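Local coordinates for cystathionine beta-lyase family protein, YNBB B.subtilis ortholog (Clostridium acetobutylicum, PDB 3HVY) that is a putative pyridoxal-phosphate-dependent lyase of the cystathionine beta-lyase type, related to methionine gamma-lyases and thought to be involved in aluminium resistance, at residues H97-N100 with G101-I105; Y71-I74 with G75-S78. One frame throughout, in Å; residues are numbered along the deposited sequence.

Contact 1 (H97-N100 with G101-I105); sequences HFVN and GTHAI
N100 caps the helix that begins at G101: its OD1 accepts the backbone N of H103 at 2.8 Å, the donor lying almost in line with the side-chain C=O. With chi1 at 60°, CG sits between the backbone N and the carbonyl carbon, which folds the amide back over the first turn. N100 O receives two weak bonds, from H103 N at 3.3 Å and from A104 N at 3.5 Å. A further bond joins the loop backbone to a helix side chain. H103 CG is anti to the backbone N, and the imidazole reaches back until ND1 accepts from V99 N at 3.2 Å, nearly straight at the hydrogen but 18° out of the ring plane. This bond, with the F98 edge against the ring's face, restrains its rotation. F98 meets it in a T-shaped stack, planes at 82°, its edge atom CD1 standing 3.8 Å above the middle of the imidazole. One face of the phenyl ring takes A104 CB in a CH-pi contact, 4.0 Å from the centroid, while V99 CG2 touches H103 ND1 at 3.6 Å. The capped helix start meets the cofactor phosphate: G101 N and T102 OG1 bond the phosphate of the pyridoxal-phosphate lysine at position 244, and T102 OG1 also bonds T129. I276 of the second subunit packs on N100 and T102. The loop thus links strand 91-95, outermost in this chain's main sheet, to helix 101-111, whose I105 leans on strand 214-218.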
# COMPACT_ATOMS: atom_id res chain seq x y z
N HIS D 97 -5.36 7.22 -11.35
CA HIS D 97 -4.71 8.49 -11.60
C HIS D 97 -5.65 9.67 -11.74
O HIS D 97 -5.21 10.84 -11.66
CB HIS D 97 -3.83 8.41 -12.85
CG HIS D 97 -2.88 7.24 -12.85
ND1 HIS D 97 -1.51 7.39 -12.80
CD2 HIS D 97 -3.11 5.90 -12.88
CE1 HIS D 97 -0.94 6.19 -12.78
NE2 HIS D 97 -1.89 5.27 -12.84
N PHE D 98 -6.93 9.44 -12.04
CA PHE D 98 -7.85 10.56 -12.11
C PHE D 98 -8.06 11.06 -10.67
O PHE D 98 -8.33 10.28 -9.76
CB PHE D 98 -9.19 10.18 -12.68
CG PHE D 98 -9.19 9.84 -14.16
CD1 PHE D 98 -9.11 10.81 -15.13
CD2 PHE D 98 -9.35 8.51 -14.56
CE1 PHE D 98 -9.19 10.50 -16.44
CE2 PHE D 98 -9.43 8.19 -15.90
CZ PHE D 98 -9.34 9.15 -16.81
N VAL D 99 -7.96 12.37 -10.48
CA VAL D 99 -7.99 12.95 -9.15
C VAL D 99 -9.41 13.12 -8.63
O VAL D 99 -9.59 13.25 -7.42
CB VAL D 99 -7.19 14.29 -9.07
CG1 VAL D 99 -5.73 14.05 -9.41
CG2 VAL D 99 -7.77 15.45 -9.92
N ASN D 100 -10.38 13.18 -9.56
CA ASN D 100 -11.81 13.26 -9.27
C ASN D 100 -12.58 13.02 -10.58
O ASN D 100 -11.99 12.76 -11.63
CB ASN D 100 -12.18 14.60 -8.60
CG ASN D 100 -11.86 15.80 -9.46
OD1 ASN D 100 -11.76 15.68 -10.68
ND2 ASN D 100 -11.65 16.98 -8.82
N GLY D 101 -13.90 13.07 -10.52
CA GLY D 101 -14.70 12.74 -11.71
C GLY D 101 -14.64 13.89 -12.69
O GLY D 101 -14.73 13.65 -13.88
N THR D 102 -14.43 15.11 -12.20
CA THR D 102 -14.26 16.27 -13.06
C THR D 102 -13.10 16.09 -14.00
O THR D 102 -13.17 16.49 -15.19
CB THR D 102 -14.10 17.57 -12.27
OG1 THR D 102 -15.26 17.79 -11.48
CG2 THR D 102 -13.97 18.75 -13.23
N HIS D 103 -12.03 15.45 -13.50
CA HIS D 103 -10.83 15.19 -14.26
C HIS D 103 -11.18 14.23 -15.38
O HIS D 103 -10.80 14.46 -16.52
CB HIS D 103 -9.78 14.59 -13.33
CG HIS D 103 -8.43 14.38 -13.94
ND1 HIS D 103 -7.35 13.93 -13.20
CD2 HIS D 103 -7.96 14.57 -15.20
CE1 HIS D 103 -6.30 13.81 -13.99
NE2 HIS D 103 -6.64 14.21 -15.21
N ALA D 104 -11.91 13.16 -15.08
CA ALA D 104 -12.31 12.17 -16.10
C ALA D 104 -13.21 12.81 -17.18
O ALA D 104 -13.00 12.59 -18.38
CB ALA D 104 -13.01 11.00 -15.48
N ILE D 105 -14.15 13.64 -16.75
CA ILE D 105 -15.07 14.33 -17.64
C ILE D 105 -14.29 15.31 -18.52
O ILE D 105 -14.38 15.26 -19.74
CB ILE D 105 -16.22 15.04 -16.87
CG1 ILE D 105 -17.17 13.99 -16.24
CG2 ILE D 105 -17.01 16.00 -17.81
CD1 ILE D 105 -17.97 14.52 -15.13

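Contact 2 (Y71-I74 with G75-S78); sequences YNDI and GRDS
D73 is the N-cap of helix 74-87, and R76 packs across it. From CB of R76, the nearest side-chain atom of D73 is CG at 3.5 Å. R76 N gives D73 OD1 the capping bond, 3.1 Å and nearly straight, arriving from above the carboxylate plane. The arginine chain runs extended to CD, then bends at chi3 (65°) and brings its head back over the loop. There CZ lies over D73 CB, 3.8 Å away, so the methylene covers the centre of one guanidinium face. NE and NH2 both turn to D77 OD1 in a side-on salt bridge, NE at 3.0 Å, while NH1 bonds G281 O. NH2 also shares a water with N72 N, tying the tip to the loop backbone. D73 itself is held by several bonds: OD1 also takes T64 OG1, and OD2 takes S66 OG and T283 OG1, which would favour a charged carboxylate. Its backbone O accepts D77 N at 3.1 Å, the helix's i to i+4 bond that starts from the cap residue. One residue on, S78 N reaches I74 O at 2.9 Å, while S78 OG bonds E56 OE2.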
# COMPACT_ATOMS: atom_id res chain seq x y z
N TYR D 71 4.29 -1.00 -17.71
CA TYR D 71 4.20 -1.68 -18.99
C TYR D 71 3.59 -3.06 -18.69
O TYR D 71 4.01 -3.79 -17.75
CB TYR D 71 5.55 -1.69 -19.76
N ASN D 72 2.53 -3.38 -19.44
CA ASN D 72 1.82 -4.68 -19.33
C ASN D 72 1.24 -5.05 -17.97
O ASN D 72 1.32 -6.23 -17.54
CB ASN D 72 2.68 -5.84 -19.84
CG ASN D 72 1.85 -7.13 -20.02
OD1 ASN D 72 0.67 -7.08 -20.43
ND2 ASN D 72 2.45 -8.28 -19.68
N ASP D 73 0.61 -4.08 -17.31
CA ASP D 73 -0.11 -4.36 -16.06
C ASP D 73 -1.41 -5.10 -16.46
O ASP D 73 -2.36 -4.48 -16.91
CB ASP D 73 -0.36 -3.03 -15.35
CG ASP D 73 -1.12 -3.17 -14.03
OD1 ASP D 73 -1.76 -4.23 -13.81
OD2 ASP D 73 -1.15 -2.16 -13.26
N ILE D 74 -1.43 -6.42 -16.33
CA ILE D 74 -2.57 -7.21 -16.80
C ILE D 74 -3.83 -6.95 -16.00
O ILE D 74 -4.93 -7.03 -16.55
CB ILE D 74 -2.26 -8.75 -16.90
CG1 ILE D 74 -2.22 -9.42 -15.50
CG2 ILE D 74 -0.98 -8.98 -17.70
CD1 ILE D 74 -2.09 -10.89 -15.53
N GLY D 75 -3.68 -6.62 -14.71
CA GLY D 75 -4.81 -6.22 -13.88
C GLY D 75 -5.53 -4.99 -14.40
O GLY D 75 -6.75 -4.97 -14.59
N ARG D 76 -4.75 -3.96 -14.65
CA ARG D 76 -5.22 -2.72 -15.17
C ARG D 76 -5.92 -2.91 -16.52
O ARG D 76 -7.03 -2.43 -16.73
CB ARG D 76 -4.02 -1.82 -15.37
CG ARG D 76 -4.30 -0.46 -15.92
CD ARG D 76 -3.02 0.22 -16.39
NE ARG D 76 -2.44 -0.48 -17.52
CZ ARG D 76 -1.19 -0.38 -17.95
NH1 ARG D 76 -0.36 0.48 -17.42
NH2 ARG D 76 -0.78 -1.15 -18.94
N ASP D 77 -5.27 -3.62 -17.43
CA ASP D 77 -5.79 -3.81 -18.78
C ASP D 77 -7.03 -4.68 -18.80
O ASP D 77 -7.93 -4.45 -19.59
CB ASP D 77 -4.69 -4.37 -19.70
CG ASP D 77 -3.55 -3.37 -19.89
OD1 ASP D 77 -3.74 -2.14 -19.69
OD2 ASP D 77 -2.46 -3.85 -20.20
N SER D 78 -7.10 -5.65 -17.92
CA SER D 78 -8.29 -6.47 -17.86
C SER D 78 -9.45 -5.75 -17.19
O SER D 78 -10.64 -6.03 -17.51
CB SER D 78 -7.99 -7.77 -17.09
OG SER D 78 -7.17 -8.66 -17.84
O HOH W 1 1.33 -1.30 -21.11

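How the contacts relate
Contacts 1 and 2 are successive helix starts in one chain, each capped by a side-chain oxygen taking the N-H three residues on: N100 for helix 101-111, D73 for helix 74-87. Helix 74-87 and strand 91-95 connect them. Their centres are 20 Å apart and their nearest atoms about 6 Å, without touching. Contact 1, about 12 Å from the chain centre, belongs to the cofactor site; contact 2, about 26 Å from it, is more peripheral. The loop around residues 281-284 reaches both: S282 and F284 meet H97, G281 and T283 hold R76 and D73, and G281 of the second subunit packs on V99.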